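Local coordinates for protein major extracellular endoglucanase (Xanthomonas campestris pv. campestris, PDB 4TUF) that catalyses the endohydrolysis of beta-1,4-glucosidic linkages in cellulose, lichenin and cereal beta-glucans, this chain being its family 5 glycoside hydrolase catalytic domain, at residues 179-184 against 225-230. Numbering follows the deposited sequence.
With 2HP (dihydrogenphosphate ion), chain F.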
loop_
_atom_site.group_PDB
_atom_site.type_symbol
_atom_site.label_atom_id
_atom_site.label_comp_id
_atom_site.label_asym_id
_atom_site.label_seq_id
_atom_site.Cartn_x
_atom_site.Cartn_y
_atom_site.Cartn_z
ATOM N N ARG A 179 -0.502 -6.389 -17.976
ATOM C CA ARG A 179 0.384 -7.533 -18.144
ATOM C C ARG A 179 0.743 -8.144 -16.784
ATOM O O ARG A 179 0.844 -9.361 -16.650
ATOM C CB ARG A 179 1.646 -7.128 -18.915
ATOM C CG ARG A 179 1.358 -6.619 -20.319
ATOM C CD ARG A 179 2.609 -6.508 -21.191
ATOM N NE ARG A 179 3.479 -5.382 -20.854
ATOM C CZ ARG A 179 3.276 -4.123 -21.240
ATOM N NH1 ARG A 179 2.212 -3.813 -21.964
ATOM N NH2 ARG A 179 4.130 -3.166 -20.892
ATOM N N GLY A 180 0.922 -7.296 -15.778
ATOM C CA GLY A 180 1.143 -7.769 -14.423
ATOM C C GLY A 180 -0.077 -8.495 -13.889
ATOM O O GLY A 180 0.034 -9.545 -13.254
ATOM N N SER A 181 -1.245 -7.925 -14.160
ATOM C CA SER A 181 -2.515 -8.532 -13.792
ATOM C C SER A 181 -2.638 -9.949 -14.357
ATOM O O SER A 181 -2.917 -10.899 -13.624
ATOM C CB SER A 181 -3.671 -7.659 -14.286
ATOM O OG SER A 181 -4.921 -8.173 -13.867
ATOM N N ALA A 182 -2.416 -10.081 -15.661
ATOM C CA ALA A 182 -2.516 -11.366 -16.345
ATOM C C ALA A 182 -1.573 -12.404 -15.740
ATOM O O ALA A 182 -1.953 -13.561 -15.560
ATOM C CB ALA A 182 -2.226 -11.193 -17.831
ATOM N N ALA A 183 -0.348 -11.985 -15.428
ATOM C CA ALA A 183 0.649 -12.868 -14.836
ATOM C C ALA A 183 0.190 -13.405 -13.483
ATOM O O ALA A 183 0.228 -14.613 -13.243
ATOM C CB ALA A 183 1.979 -12.143 -14.691
ATOM N N VAL A 184 -0.247 -12.505 -12.605
ATOM C CA VAL A 184 -0.686 -12.899 -11.273
ATOM C C VAL A 184 -1.923 -13.799 -11.313
ATOM O O VAL A 184 -1.973 -14.814 -10.622
ATOM C CB VAL A 184 -0.978 -11.667 -10.396
ATOM C CG1 VAL A 184 -1.650 -12.083 -9.095
ATOM C CG2 VAL A 184 0.304 -10.910 -10.110
ATOM N N ASN A 225 -7.746 -3.175 -18.787
ATOM C CA ASN A 225 -8.150 -4.514 -19.191
ATOM C C ASN A 225 -7.817 -5.519 -18.090
ATOM O O ASN A 225 -6.984 -6.411 -18.266
ATOM C CB ASN A 225 -7.475 -4.907 -20.500
ATOM C CG ASN A 225 -8.069 -6.158 -21.104
ATOM O OD1 ASN A 225 -9.071 -6.685 -20.614
ATOM N ND2 ASN A 225 -7.462 -6.638 -22.181
ATOM N N ILE A 226 -8.468 -5.330 -16.947
ATOM C CA ILE A 226 -8.318 -6.166 -15.765
ATOM C C ILE A 226 -9.727 -6.524 -15.309
ATOM O O ILE A 226 -10.594 -5.648 -15.284
ATOM C CB ILE A 226 -7.553 -5.429 -14.639
ATOM C CG1 ILE A 226 -6.145 -5.056 -15.096
ATOM C CG2 ILE A 226 -7.484 -6.263 -13.357
ATOM C CD1 ILE A 226 -5.326 -4.382 -14.010
ATOM N N PRO A 227 -9.973 -7.804 -14.968
ATOM C CA PRO A 227 -11.332 -8.243 -14.611
ATOM C C PRO A 227 -11.979 -7.359 -13.550
ATOM O O PRO A 227 -11.343 -7.031 -12.553
ATOM C CB PRO A 227 -11.115 -9.663 -14.081
ATOM C CG PRO A 227 -9.895 -10.139 -14.794
ATOM C CD PRO A 227 -9.010 -8.924 -14.943
ATOM N N ALA A 228 -13.229 -6.973 -13.781
ATOM C CA ALA A 228 -13.941 -6.079 -12.877
ATOM C C ALA A 228 -14.016 -6.653 -11.469
ATOM O O ALA A 228 -13.979 -5.909 -10.487
ATOM C CB ALA A 228 -15.345 -5.797 -13.406
ATOM N N ASN A 229 -14.108 -7.977 -11.374
ATOM C CA ASN A 229 -14.259 -8.626 -10.077
ATOM C C ASN A 229 -12.920 -8.976 -9.410
ATOM O O ASN A 229 -12.881 -9.785 -8.482
ATOM C CB ASN A 229 -15.135 -9.880 -10.206
ATOM C CG ASN A 229 -14.561 -10.919 -11.157
ATOM O OD1 ASN A 229 -13.388 -10.869 -11.540
ATOM N ND2 ASN A 229 -15.394 -11.886 -11.533
ATOM N N ARG A 230 -11.836 -8.357 -9.877
ATOM C CA ARG A 230 -10.541 -8.480 -9.208
ATOM C C ARG A 230 -9.854 -7.134 -9.024
ATOM O O ARG A 230 -8.954 -7.007 -8.195
ATOM C CB ARG A 230 -9.605 -9.405 -9.987
ATOM C CG ARG A 230 -10.052 -10.845 -10.056
ATOM C CD ARG A 230 -10.174 -11.455 -8.687
ATOM N NE ARG A 230 -10.485 -12.876 -8.784
ATOM C CZ ARG A 230 -11.715 -13.359 -8.886
ATOM N NH1 ARG A 230 -11.910 -14.662 -8.981
ATOM N NH2 ARG A 230 -12.750 -12.535 -8.897
HETATM P P 2HP F . -15.699 -14.999 -8.782
HETATM O O1 2HP F . -17.030 -15.669 -9.029
HETATM O O2 2HP F . -15.897 -13.502 -8.765
HETATM O O3 2HP F . -15.138 -15.446 -7.451
HETATM O O4 2HP F . -14.735 -15.376 -9.884
#
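A small, buried van der Waals contact joins S181, on helix 173-187, to I226 in the loop that leads into strand 231-238. S181 points at the loop, and its hydroxyl meets the side of the isoleucine, where the two branches leave CB: OG of S181 is 3.2 Å from CG2 of I226. Behind it, CB of S181 sits 3.7 Å from both CG1 and CD1 of I226. A chi1 of -176° sets OG trans to the backbone N and brings it against CG2 of I226; no hydrogen bond crosses between the segments. P227 touches at the margin, its CD 4.3 Å from OG of S181. In this TIM barrel, helix 173-187 is one of the outer helices, and both residues also pack on strand 192-195 of the parallel barrel, S181 on I193 and I226 on V195. E178, three residues before S181 on the helix, accepts through OE1 a hydrogen bond from the backbone N of N225 and so ties the start of the loop to the same helix. Further along, bonds from NE, NH1 and NH2 together limit the rotation of the R230 guanidinium. Its edge faces a dihydrogenphosphate, NH1 donating to O4 (3.1 Å) and NH2 to O2 (3.3 Å) of the ion. The same NH2 also reaches O of N229 at 2.8 Å, from above the carbonyl plane, and NE bonds to O of P189.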